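Local coordinates for BH0236 protein (Bacillus halodurans, PDB 5T7A) that probably binds beta-1,3-glucan as a family 56 carbohydrate-binding module, at residues D28-P33 with E112-S117; V62-K65 with Q71-Y74; G38-T43 with E82-V87; S99-Y102 with P107-T110. One frame throughout, in Å; residues are numbered along the deposited sequence. Where two conformers were deposited one is given.

Strand 28-32, the first of the chain, opens interaction 1, which is closed only by residues 112-117 near the C terminus. The other three contacts all fall within that span. Residues 38-43 open interaction 3, closed by 82-87; within its loop, interaction 2 pairs 62-65 with 71-74 as a hairpin. Interaction 4, the hairpin contact 99-102 with 107-110, follows in series. No two loops cross. In the antiparallel sheet, interactions 2 and 4 join neighbouring strands, interaction 3 reaches over strand 46-53, and interaction 1 brings the two outermost strands together through side chains and water. Interaction 2 is coupled to interaction 4 by a probable hydrogen bond between His63 NE2 and Thr101 OG1.

Interaction 1. Residues D28-P33 with E112-S117; sequences DSHTHP and EWFTYS
The His30 imidazole and the Phe114 phenyl ring form an offset stack, with centroids 4.3 Å apart and planes inclined by 27°. The two side chains run past each other in opposite directions, bringing Phe114 CD1 over the middle of the imidazole, 3.5 Å from His30 CG. Both rings are set by the same first torsion, with CG beside the backbone N (chi1 -58° in His30, -57° in Phe114). The strands behind them, 28-32 and 114-117, run antiparallel with axes 9.1 Å apart. That is too far for backbone pairing, and these outermost strands meet through side chains and water, consistent with a sheet that curls over into a beta-sandwich-like shape. Asp28 comes to Tyr116 differently. Its OD2 lies at the ring edge, in plane, 3.4 Å from Tyr116 CD1, while the carboxylate is turned steeply against the ring. Water 1 lies in the plane of the imidazole, 3.0 Å from His30 NE2, and donates to Asp28 OD2 and Thr115 O. Water 2 also donates to Asp28 OD2, and accepts from Ser117 N at 3.2 Å. Tyr98 lies against His30, and Tyr35 against Phe114.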
loop_
_atom_site.group_PDB
_atom_site.type_symbol
_atom_site.label_atom_id
_atom_site.label_comp_id
_atom_site.label_asym_id
_atom_site.label_seq_id
_atom_site.Cartn_x
_atom_site.Cartn_y
_atom_site.Cartn_z
ATOM N N ASP A 28 -0.438 -7.111 -7.986
ATOM C CA ASP A 28 0.102 -6.012 -8.788
ATOM C C ASP A 28 1.309 -5.462 -8.095
ATOM O O ASP A 28 1.349 -5.324 -6.854
ATOM C CB ASP A 28 -0.862 -4.798 -8.778
ATOM C CG ASP A 28 -2.083 -5.015 -9.515
ATOM O OD1 ASP A 28 -2.209 -6.052 -10.189
ATOM O OD2 ASP A 28 -2.981 -4.125 -9.393
ATOM N N SER A 29 2.272 -5.065 -8.891
ATOM C CA SER A 29 3.459 -4.377 -8.396
ATOM C C SER A 29 3.739 -3.110 -9.180
ATOM O O SER A 29 3.427 -3.023 -10.393
ATOM C CB SER A 29 4.704 -5.238 -8.357
ATOM O OG SER A 29 4.601 -6.296 -7.411
ATOM N N HIS A 30 4.240 -2.111 -8.444
ATOM C CA HIS A 30 4.677 -0.870 -9.012
ATOM C C HIS A 30 6.093 -0.633 -8.518
ATOM O O HIS A 30 6.360 -0.874 -7.352
ATOM C CB HIS A 30 3.786 0.243 -8.538
ATOM C CG HIS A 30 2.351 0.019 -8.895
ATOM N ND1 HIS A 30 1.836 0.242 -10.167
ATOM C CD2 HIS A 30 1.345 -0.504 -8.163
ATOM C CE1 HIS A 30 0.542 -0.037 -10.145
ATOM N NE2 HIS A 30 0.227 -0.507 -8.952
ATOM N N THR A 31 6.986 -0.091 -9.381
ATOM C CA THR A 31 8.343 0.030 -8.979
ATOM C C THR A 31 8.850 1.446 -9.248
ATOM O O THR A 31 8.566 2.032 -10.331
ATOM C CB THR A 31 9.263 -0.960 -9.714
ATOM O OG1 THR A 31 8.978 -0.970 -11.135
ATOM C CG2 THR A 31 9.055 -2.323 -9.157
ATOM N N HIS A 32 9.684 1.879 -8.326
ATOM C CA HIS A 32 10.347 3.182 -8.339
ATOM C C HIS A 32 11.690 2.937 -7.676
ATOM O O HIS A 32 11.818 2.046 -6.824
ATOM C CB HIS A 32 9.593 4.246 -7.543
ATOM C CG HIS A 32 10.282 5.574 -7.493
ATOM N ND1 HIS A 32 11.192 5.912 -6.515
ATOM C CD2 HIS A 32 10.189 6.645 -8.298
ATOM C CE1 HIS A 32 11.644 7.132 -6.729
ATOM N NE2 HIS A 32 11.065 7.589 -7.826
ATOM N N PRO A 33 12.755 3.692 -8.017
ATOM C CA PRO A 33 13.997 3.386 -7.317
ATOM C C PRO A 33 13.948 3.270 -5.775
ATOM O O PRO A 33 14.693 2.484 -5.185
ATOM C CB PRO A 33 14.915 4.546 -7.765
ATOM C CG PRO A 33 14.472 4.745 -9.112
ATOM C CD PRO A 33 13.002 4.685 -9.052
ATOM N N GLU A 112 2.126 9.035 -5.880
ATOM C CA GLU A 112 0.895 9.120 -6.591
ATOM C C GLU A 112 -0.073 8.083 -6.083
ATOM O O GLU A 112 0.301 7.211 -5.322
ATOM C CB GLU A 112 1.174 8.875 -8.098
ATOM C CG GLU A 112 1.473 7.426 -8.404
ATOM C CD GLU A 112 2.219 7.239 -9.691
ATOM O OE1 GLU A 112 3.429 7.522 -9.703
ATOM O OE2 GLU A 112 1.549 6.789 -10.659
ATOM N N TRP A 113 -1.328 8.167 -6.539
ATOM C CA TRP A 113 -2.335 7.190 -6.266
ATOM C C TRP A 113 -2.263 6.076 -7.275
ATOM O O TRP A 113 -2.334 6.306 -8.498
ATOM C CB TRP A 113 -3.722 7.814 -6.343
ATOM C CG TRP A 113 -4.015 8.716 -5.233
ATOM C CD1 TRP A 113 -3.890 10.105 -5.214
ATOM C CD2 TRP A 113 -4.547 8.345 -3.965
ATOM N NE1 TRP A 113 -4.254 10.589 -3.975
ATOM C CE2 TRP A 113 -4.680 9.528 -3.198
ATOM C CE3 TRP A 113 -4.904 7.128 -3.394
ATOM C CZ2 TRP A 113 -5.187 9.506 -1.911
ATOM C CZ3 TRP A 113 -5.395 7.119 -2.137
ATOM C CH2 TRP A 113 -5.530 8.291 -1.407
ATOM N N PHE A 114 -2.136 4.842 -6.787
ATOM C CA PHE A 114 -2.235 3.631 -7.551
ATOM C C PHE A 114 -3.646 3.080 -7.469
ATOM O O PHE A 114 -4.400 3.446 -6.571
ATOM C CB PHE A 114 -1.235 2.571 -7.025
ATOM C CG PHE A 114 0.174 3.071 -7.040
ATOM C CD1 PHE A 114 0.906 3.113 -8.229
ATOM C CD2 PHE A 114 0.776 3.476 -5.876
ATOM C CE1 PHE A 114 2.198 3.623 -8.251
ATOM C CE2 PHE A 114 2.079 3.961 -5.875
ATOM C CZ PHE A 114 2.796 3.994 -7.051
ATOM N N THR A 115 -3.996 2.205 -8.417
ATOM C CA THR A 115 -5.358 1.614 -8.460
ATOM C C THR A 115 -5.290 0.110 -8.599
ATOM O O THR A 115 -4.383 -0.390 -9.309
ATOM C CB THR A 115 -6.277 2.280 -9.558
ATOM O OG1 THR A 115 -7.620 1.833 -9.370
ATOM C CG2 THR A 115 -5.771 1.998 -10.867
ATOM N N TYR A 116 -6.187 -0.562 -7.894
ATOM C CA TYR A 116 -6.350 -2.000 -7.951
ATOM C C TYR A 116 -7.829 -2.329 -8.085
ATOM O O TYR A 116 -8.643 -1.794 -7.333
ATOM C CB TYR A 116 -5.799 -2.651 -6.656
ATOM C CG TYR A 116 -6.146 -4.098 -6.507
ATOM C CD1 TYR A 116 -5.458 -5.036 -7.277
ATOM C CD2 TYR A 116 -7.063 -4.541 -5.580
ATOM C CE1 TYR A 116 -5.801 -6.367 -7.192
ATOM C CE2 TYR A 116 -7.416 -5.883 -5.486
ATOM C CZ TYR A 116 -6.797 -6.785 -6.294
ATOM O OH TYR A 116 -7.204 -8.107 -6.128
ATOM N N SER A 117 -8.239 -3.180 -9.030
ATOM C CA SER A 117 -9.637 -3.659 -9.049
ATOM C C SER A 117 -9.683 -5.102 -8.608
ATOM O O SER A 117 -8.981 -5.959 -9.166
ATOM C CB SER A 117 -10.324 -3.506 -10.430
ATOM O OG SER A 117 -11.721 -3.863 -10.456
HETATM O O HOH W 1 -2.351 -1.774 -8.184
HETATM O O HOH W 2 -5.649 -4.302 -10.612
#

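Interaction 2. Residues V62-K65 with Q71-Y74; sequences VHLK and QLNY. With EDO (1,2-ethanediol), chain E.
Asn73 OD1 accepts two hydrogen bonds, one from His63 ND1 across the strands at 2.8 Å and one from Gln71 NE2, two residues earlier in the chain, also 2.8 Å. The Gln71 bond is nearly straight (175°) and lies in the Asn73 carbonyl plane, on a lone pair. The His63 donor is tilted from that plane, although OD1 itself lies close to the plane of the imidazole. His63 and Gln71 extend side by side, with NE2 of Gln71 3.6 Å from His63 CB; the anti first torsion and extended chain of Gln71 carry its amide there. On the other face of the hairpin, Leu64 CD2 meets the edge of the Tyr74 ring at CE2, 3.9 Å away, and Leu64 CD1 packs on Leu72 CD1. Four backbone bonds hold the frame: Val62 and Tyr74 form one antiparallel hydrogen-bonded pair, Leu64 and Leu72 another, with non-hydrogen-bonded His63 and Asn73 between. The modelled approach of Lys65 to 1,2-ethanediol is too short to carry weight. Strand 95-103 flanks this hairpin: His63 bonds to Ser99 through the backbone and to Thr101 OG1 through NE2. Val62 and Leu64 also pack on Ile49 of strand 46-53.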
loop_
_atom_site.group_PDB
_atom_site.type_symbol
_atom_site.label_atom_id
_atom_site.label_comp_id
_atom_site.label_asym_id
_atom_site.label_seq_id
_atom_site.Cartn_x
_atom_site.Cartn_y
_atom_site.Cartn_z
ATOM N N VAL A 62 0.042 4.449 4.666
ATOM C CA VAL A 62 -0.742 4.256 3.486
ATOM C C VAL A 62 -2.005 5.070 3.538
ATOM O O VAL A 62 -2.600 5.235 4.625
ATOM C CB VAL A 62 -1.032 2.752 3.243
ATOM C CG1 VAL A 62 -1.868 2.121 4.354
ATOM C CG2 VAL A 62 -1.662 2.535 1.893
ATOM N N HIS A 63 -2.379 5.612 2.397
ATOM C CA HIS A 63 -3.610 6.452 2.194
ATOM C C HIS A 63 -4.466 5.636 1.243
ATOM O O HIS A 63 -3.957 5.165 0.220
ATOM C CB HIS A 63 -3.239 7.775 1.551
ATOM C CG HIS A 63 -2.047 8.420 2.177
ATOM N ND1 HIS A 63 -2.041 8.867 3.494
ATOM C CD2 HIS A 63 -0.794 8.593 1.730
ATOM C CE1 HIS A 63 -0.838 9.308 3.804
ATOM N NE2 HIS A 63 -0.062 9.171 2.752
ATOM N N LEU A 64 -5.740 5.350 1.604
ATOM C CA LEU A 64 -6.548 4.495 0.723
ATOM C C LEU A 64 -7.967 4.965 0.623
ATOM O O LEU A 64 -8.489 5.633 1.530
ATOM C CB LEU A 64 -6.411 3.032 1.097
ATOM C CG LEU A 64 -6.888 2.586 2.478
ATOM C CD1 LEU A 64 -8.379 2.334 2.390
ATOM C CD2 LEU A 64 -6.114 1.338 2.949
ATOM N N LYS A 65 -8.569 4.612 -0.499
ATOM C CA LYS A 65 -10.014 4.806 -0.682
ATOM C C LYS A 65 -10.554 3.641 -1.432
ATOM O O LYS A 65 -9.905 3.092 -2.318
ATOM C CB LYS A 65 -10.250 5.998 -1.593
ATOM C CG LYS A 65 -9.796 7.330 -1.130
ATOM C CD LYS A 65 -9.784 8.276 -2.342
ATOM C CE LYS A 65 -9.388 9.636 -1.879
ATOM N NZ LYS A 65 -9.807 10.706 -2.824
ATOM N N GLN A 71 -11.101 9.039 2.232
ATOM C CA GLN A 71 -9.736 8.639 2.382
ATOM C C GLN A 71 -9.451 8.229 3.806
ATOM O O GLN A 71 -9.783 8.994 4.725
ATOM C CB GLN A 71 -8.832 9.769 2.005
ATOM C CG GLN A 71 -7.333 9.401 2.100
ATOM C CD GLN A 71 -6.441 10.498 1.608
ATOM O OE1 GLN A 71 -6.757 11.180 0.656
ATOM N NE2 GLN A 71 -5.304 10.681 2.259
ATOM N N LEU A 72 -8.804 7.084 3.962
ATOM C CA LEU A 72 -8.429 6.522 5.235
ATOM C C LEU A 72 -6.910 6.446 5.251
ATOM O O LEU A 72 -6.325 6.130 4.232
ATOM C CB LEU A 72 -9.015 5.142 5.320
ATOM C CG LEU A 72 -10.533 5.100 5.206
ATOM C CD1 LEU A 72 -11.021 3.652 5.091
ATOM C CD2 LEU A 72 -11.116 5.754 6.416
ATOM N N ASN A 73 -6.299 6.828 6.352
ATOM C CA ASN A 73 -4.867 6.863 6.527
ATOM C C ASN A 73 -4.413 5.937 7.660
ATOM O O ASN A 73 -4.938 6.016 8.796
ATOM C CB ASN A 73 -4.399 8.278 6.783
ATOM C CG ASN A 73 -4.971 9.230 5.754
ATOM O OD1 ASN A 73 -4.620 9.168 4.572
ATOM N ND2 ASN A 73 -5.935 10.044 6.170
ATOM N N TYR A 74 -3.386 5.112 7.403
ATOM C CA TYR A 74 -2.953 4.138 8.376
ATOM C C TYR A 74 -1.436 4.062 8.383
ATOM O O TYR A 74 -0.790 4.149 7.330
ATOM C CB TYR A 74 -3.466 2.742 8.099
ATOM C CG TYR A 74 -4.951 2.584 7.985
ATOM C CD1 TYR A 74 -5.749 2.480 9.128
ATOM C CD2 TYR A 74 -5.598 2.619 6.765
ATOM C CE1 TYR A 74 -7.122 2.360 9.025
ATOM C CE2 TYR A 74 -6.953 2.438 6.643
ATOM C CZ TYR A 74 -7.741 2.290 7.785
ATOM O OH TYR A 74 -9.124 2.209 7.702
HETATM C C1 EDO E . -7.915 9.024 -5.288
HETATM O O1 EDO E . -8.993 9.872 -4.932
HETATM C C2 EDO E . -7.186 9.727 -6.388
HETATM O O2 EDO E . -7.408 9.082 -7.637
#

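Interaction 3. Residues G38-T43 with E82-V87; sequences GIRGIT and EWERVV
Arg40 stands across from Glu82 and Glu84 on strands that share no backbone bond, its CA 9.7 Å from Glu84 CA and 12.4 Å from Glu82 CA, so side chains alone make the contact. Arg40 starts with CG between its backbone N and carbonyl carbon (chi1 67°) and then runs extended to NE, which carries the guanidinium out to both carboxylates. It grips Glu82 end-on with two nitrogens: NH1 donates to Glu82 OE1 at 2.7 Å, almost straight and on the syn side, whereas NH2 reaches Glu82 OE2 at 2.8 Å from well above the carboxylate plane. Glu82 was modelled in two conformers, so this grip describes one of them. NH2 also donates to Glu84 OE2, 2.7 Å away on the anti side, and here the two planes stand nearly upright to each other (79°). Water 3 accepts from Arg40 NE and donates to Glu84 OE2, bridging the pair a second time. The salt bridges engage NH1 and NH2, and the water engages NE, so all three guanidinium nitrogens have a partner, which should restrict its rotation. Arg79 of strand 72-79 adds a further salt bridge to Glu84 OE2. Beneath the network runs strand 46-53, lying between the two segments in the sheet: Thr48 pairs with the Arg40 backbone, and the Arg40 side chain touches Phe50.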
loop_
_atom_site.group_PDB
_atom_site.type_symbol
_atom_site.label_atom_id
_atom_site.label_comp_id
_atom_site.label_asym_id
_atom_site.label_seq_id
_atom_site.Cartn_x
_atom_site.Cartn_y
_atom_site.Cartn_z
ATOM N N GLY A 38 2.523 -2.517 -3.873
ATOM C CA GLY A 38 1.444 -3.070 -4.637
ATOM C C GLY A 38 0.497 -3.884 -3.779
ATOM O O GLY A 38 0.331 -3.650 -2.578
ATOM N N ILE A 39 -0.142 -4.844 -4.451
ATOM C CA ILE A 39 -1.139 -5.724 -3.841
ATOM C C ILE A 39 -0.638 -7.166 -3.895
ATOM O O ILE A 39 -0.207 -7.630 -4.962
ATOM C CB ILE A 39 -2.475 -5.611 -4.552
ATOM C CG1 ILE A 39 -2.952 -4.143 -4.613
ATOM C CG2 ILE A 39 -3.506 -6.495 -3.884
ATOM C CD1 ILE A 39 -3.157 -3.391 -3.320
ATOM N N ARG A 40 -0.718 -7.893 -2.775
ATOM C CA ARG A 40 -0.361 -9.282 -2.730
ATOM C C ARG A 40 -1.307 -10.026 -1.743
ATOM O O ARG A 40 -2.219 -9.397 -1.198
ATOM C CB ARG A 40 1.114 -9.477 -2.373
ATOM C CG ARG A 40 1.469 -9.060 -0.975
ATOM C CD ARG A 40 2.987 -9.216 -0.799
ATOM N NE ARG A 40 3.432 -8.872 0.516
ATOM C CZ ARG A 40 4.644 -8.501 0.863
ATOM N NH1 ARG A 40 5.612 -8.345 -0.030
ATOM N NH2 ARG A 40 4.904 -8.218 2.100
ATOM N N GLY A 41 -1.112 -11.346 -1.560
ATOM C CA GLY A 41 -1.919 -12.006 -0.546
ATOM C C GLY A 41 -3.449 -11.969 -0.824
ATOM O O GLY A 41 -4.228 -11.843 0.119
ATOM N N ILE A 42 -3.844 -12.107 -2.076
ATOM C CA ILE A 42 -5.251 -11.949 -2.436
ATOM C C ILE A 42 -6.015 -13.255 -2.076
ATOM O O ILE A 42 -5.600 -14.369 -2.495
ATOM C CB ILE A 42 -5.365 -11.622 -3.891
ATOM C CG1 ILE A 42 -4.746 -10.232 -4.135
ATOM C CG2 ILE A 42 -6.824 -11.657 -4.318
ATOM C CD1 ILE A 42 -4.364 -9.990 -5.568
ATOM N N THR A 43 -7.008 -13.089 -1.217
ATOM C CA THR A 43 -7.883 -14.220 -0.826
ATOM C C THR A 43 -9.309 -13.770 -1.079
ATOM O O THR A 43 -9.578 -12.643 -1.546
ATOM C CB THR A 43 -7.740 -14.593 0.618
ATOM O OG1 THR A 43 -8.313 -13.572 1.443
ATOM C CG2 THR A 43 -6.289 -14.834 0.983
ATOM N N GLU A 82 9.787 -4.845 5.192
ATOM C CA GLU A 82 8.650 -4.538 4.323
ATOM C C GLU A 82 7.614 -3.911 5.203
ATOM O O GLU A 82 7.780 -3.944 6.427
ATOM C CB GLU A 82 8.065 -5.802 3.701
ATOM C CG GLU A 82 8.973 -6.544 2.758
ATOM C CD GLU A 82 8.209 -7.575 1.995
ATOM O OE1 GLU A 82 8.061 -7.412 0.787
ATOM O OE2 GLU A 82 7.656 -8.527 2.589
ATOM N N TRP A 83 6.572 -3.343 4.600
ATOM C CA TRP A 83 5.474 -2.677 5.326
ATOM C C TRP A 83 4.165 -3.163 4.695
ATOM O O TRP A 83 4.013 -3.259 3.471
ATOM C CB TRP A 83 5.597 -1.208 5.265
ATOM C CG TRP A 83 6.841 -0.673 5.860
ATOM C CD1 TRP A 83 8.114 -0.707 5.333
ATOM C CD2 TRP A 83 6.968 -0.083 7.149
ATOM N NE1 TRP A 83 8.986 -0.146 6.201
ATOM C CE2 TRP A 83 8.323 0.192 7.346
ATOM C CE3 TRP A 83 6.066 0.228 8.160
ATOM C CZ2 TRP A 83 8.782 0.807 8.500
ATOM C CZ3 TRP A 83 6.569 0.820 9.324
ATOM C CH2 TRP A 83 7.907 1.090 9.451
ATOM N N GLU A 84 3.185 -3.458 5.541
ATOM C CA GLU A 84 1.932 -4.078 5.081
ATOM C C GLU A 84 0.715 -3.444 5.696
ATOM O O GLU A 84 0.775 -2.952 6.850
ATOM C CB GLU A 84 1.886 -5.540 5.485
ATOM C CG GLU A 84 2.951 -6.324 4.779
ATOM C CD GLU A 84 3.026 -7.804 5.177
ATOM O OE1 GLU A 84 2.960 -8.107 6.425
ATOM O OE2 GLU A 84 3.248 -8.634 4.245
ATOM N N ARG A 85 -0.373 -3.465 4.935
ATOM C CA ARG A 85 -1.701 -3.140 5.445
ATOM C C ARG A 85 -2.684 -4.121 4.772
ATOM O O ARG A 85 -2.851 -4.118 3.566
ATOM C CB ARG A 85 -2.080 -1.703 5.187
ATOM C CG ARG A 85 -3.517 -1.366 5.530
ATOM C CD ARG A 85 -3.733 -1.200 6.982
ATOM N NE ARG A 85 -5.186 -1.078 7.237
ATOM C CZ ARG A 85 -5.643 -0.982 8.473
ATOM N NH1 ARG A 85 -4.782 -0.918 9.478
ATOM N NH2 ARG A 85 -6.962 -0.933 8.669
ATOM N N VAL A 86 -3.423 -4.851 5.591
ATOM C CA VAL A 86 -4.477 -5.756 5.114
ATOM C C VAL A 86 -5.770 -4.961 4.930
ATOM O O VAL A 86 -6.170 -4.173 5.796
ATOM C CB VAL A 86 -4.648 -6.961 6.099
ATOM C CG1 VAL A 86 -5.800 -7.858 5.666
ATOM C CG2 VAL A 86 -3.393 -7.799 6.183
ATOM N N VAL A 87 -6.386 -5.111 3.786
ATOM C CA VAL A 87 -7.660 -4.509 3.487
ATOM C C VAL A 87 -8.643 -5.653 3.379
ATOM O O VAL A 87 -8.505 -6.547 2.527
ATOM C CB VAL A 87 -7.642 -3.741 2.187
ATOM C CG1 VAL A 87 -9.017 -3.151 1.899
ATOM C CG2 VAL A 87 -6.623 -2.634 2.296
HETATM O O HOH W 3 1.804 -10.305 2.466
#

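Interaction 4. Residues S99-Y102 with P107-T110; sequences SFTY and PQYT
Thr101 OG1 is held by two partners, Thr110 OG1 at 2.8 Å and His63 NE2 on the next strand. The two threonines form a non-hydrogen-bonded pair of the beta hairpin made by strands 95-103 and 108-117, whose axes here run 4.5 Å apart and nearly antiparallel. Both hydroxyls lie beside their own backbone N, and from there they meet on the same face of the hairpin. On that face too, the Gln108 amide reaches Thr101 CG2, with NE2 3.5 Å from the methyl, while its OE1 bonds to Tyr59 OH. The neighbouring pair, Tyr102 and Tyr109, is the hydrogen-bonded one. Tyr102 N donates to Tyr109 O at 2.8 Å, and Tyr109 N returns a bond to Tyr102 O. On the opposite face Tyr102 places CG between its backbone N and carbonyl carbon (chi1 60°), which leans the ring across toward the facing strand; its OH is hydrogen-bonded to Asp34 OD2. The two tyrosine rings are set obliquely, planes 44° apart. What bears on the Tyr102 ring is a CH-pi contact: Tyr109 CB sits over one face, 4.0 Å from the ring centroid and nearest to Tyr102 CZ.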
loop_
_atom_site.group_PDB
_atom_site.type_symbol
_atom_site.label_atom_id
_atom_site.label_comp_id
_atom_site.label_asym_id
_atom_site.label_seq_id
_atom_site.Cartn_x
_atom_site.Cartn_y
_atom_site.Cartn_z
ATOM N N SER A 99 -2.021 5.203 -1.905
ATOM C CA SER A 99 -0.757 5.948 -2.055
ATOM C C SER A 99 0.002 5.824 -0.769
ATOM O O SER A 99 -0.558 5.331 0.230
ATOM C CB SER A 99 -1.012 7.385 -2.361
ATOM O OG SER A 99 -1.844 7.969 -1.359
ATOM N N PHE A 100 1.277 6.204 -0.790
ATOM C CA PHE A 100 2.118 6.063 0.373
ATOM C C PHE A 100 2.817 7.336 0.754
ATOM O O PHE A 100 3.198 8.126 -0.122
ATOM C CB PHE A 100 3.198 4.984 0.138
ATOM C CG PHE A 100 2.619 3.655 -0.306
ATOM C CD1 PHE A 100 2.220 2.715 0.606
ATOM C CD2 PHE A 100 2.478 3.379 -1.674
ATOM C CE1 PHE A 100 1.695 1.478 0.174
ATOM C CE2 PHE A 100 1.962 2.203 -2.074
ATOM C CZ PHE A 100 1.550 1.235 -1.178
ATOM N N THR A 101 3.106 7.444 2.050
ATOM C CA THR A 101 4.056 8.442 2.518
ATOM C C THR A 101 5.123 7.622 3.250
ATOM O O THR A 101 4.797 6.953 4.230
ATOM C CB THR A 101 3.379 9.506 3.413
ATOM O OG1 THR A 101 2.426 10.258 2.653
ATOM C CG2 THR A 101 4.426 10.449 3.988
ATOM N N TYR A 102 6.367 7.721 2.782
ATOM C CA TYR A 102 7.448 6.936 3.320
ATOM C C TYR A 102 8.616 7.782 3.722
ATOM O O TYR A 102 8.956 8.751 3.098
ATOM C CB TYR A 102 7.937 5.894 2.314
ATOM C CG TYR A 102 8.438 6.393 1.031
ATOM C CD1 TYR A 102 7.597 6.712 -0.019
ATOM C CD2 TYR A 102 9.840 6.476 0.807
ATOM C CE1 TYR A 102 8.132 7.155 -1.232
ATOM C CE2 TYR A 102 10.355 6.902 -0.385
ATOM C CZ TYR A 102 9.514 7.224 -1.433
ATOM O OH TYR A 102 10.007 7.660 -2.628
ATOM N N PRO A 107 13.830 12.813 5.732
ATOM C CA PRO A 107 12.569 13.356 5.191
ATOM C C PRO A 107 11.611 12.274 4.803
ATOM O O PRO A 107 11.967 11.085 4.853
ATOM C CB PRO A 107 12.983 14.038 3.925
ATOM C CG PRO A 107 14.450 14.025 3.936
ATOM C CD PRO A 107 14.906 12.954 4.779
ATOM N N GLN A 108 10.407 12.701 4.453
ATOM C CA GLN A 108 9.387 11.800 3.931
ATOM C C GLN A 108 8.942 12.262 2.544
ATOM O O GLN A 108 9.077 13.412 2.133
ATOM C CB GLN A 108 8.189 11.683 4.844
ATOM C CG GLN A 108 7.512 13.019 5.114
ATOM C CD GLN A 108 6.280 12.826 6.013
ATOM O OE1 GLN A 108 6.306 12.045 6.977
ATOM N NE2 GLN A 108 5.204 13.469 5.675
ATOM N N TYR A 109 8.411 11.291 1.832
ATOM C CA TYR A 109 8.001 11.449 0.461
ATOM C C TYR A 109 6.660 10.775 0.233
ATOM O O TYR A 109 6.377 9.758 0.830
ATOM C CB TYR A 109 9.067 10.824 -0.487
ATOM C CG TYR A 109 10.445 11.369 -0.220
ATOM C CD1 TYR A 109 10.858 12.568 -0.775
ATOM C CD2 TYR A 109 11.321 10.704 0.643
ATOM C CE1 TYR A 109 12.082 13.110 -0.454
ATOM C CE2 TYR A 109 12.572 11.228 0.938
ATOM C CZ TYR A 109 12.943 12.415 0.358
ATOM O OH TYR A 109 14.224 12.968 0.620
ATOM N N THR A 110 5.846 11.328 -0.660
ATOM C CA THR A 110 4.538 10.767 -0.968
ATOM C C THR A 110 4.372 10.415 -2.420
ATOM O O THR A 110 4.770 11.172 -3.315
ATOM C CB THR A 110 3.450 11.769 -0.541
ATOM O OG1 THR A 110 3.557 12.079 0.888
ATOM C CG2 THR A 110 2.043 11.252 -0.811
#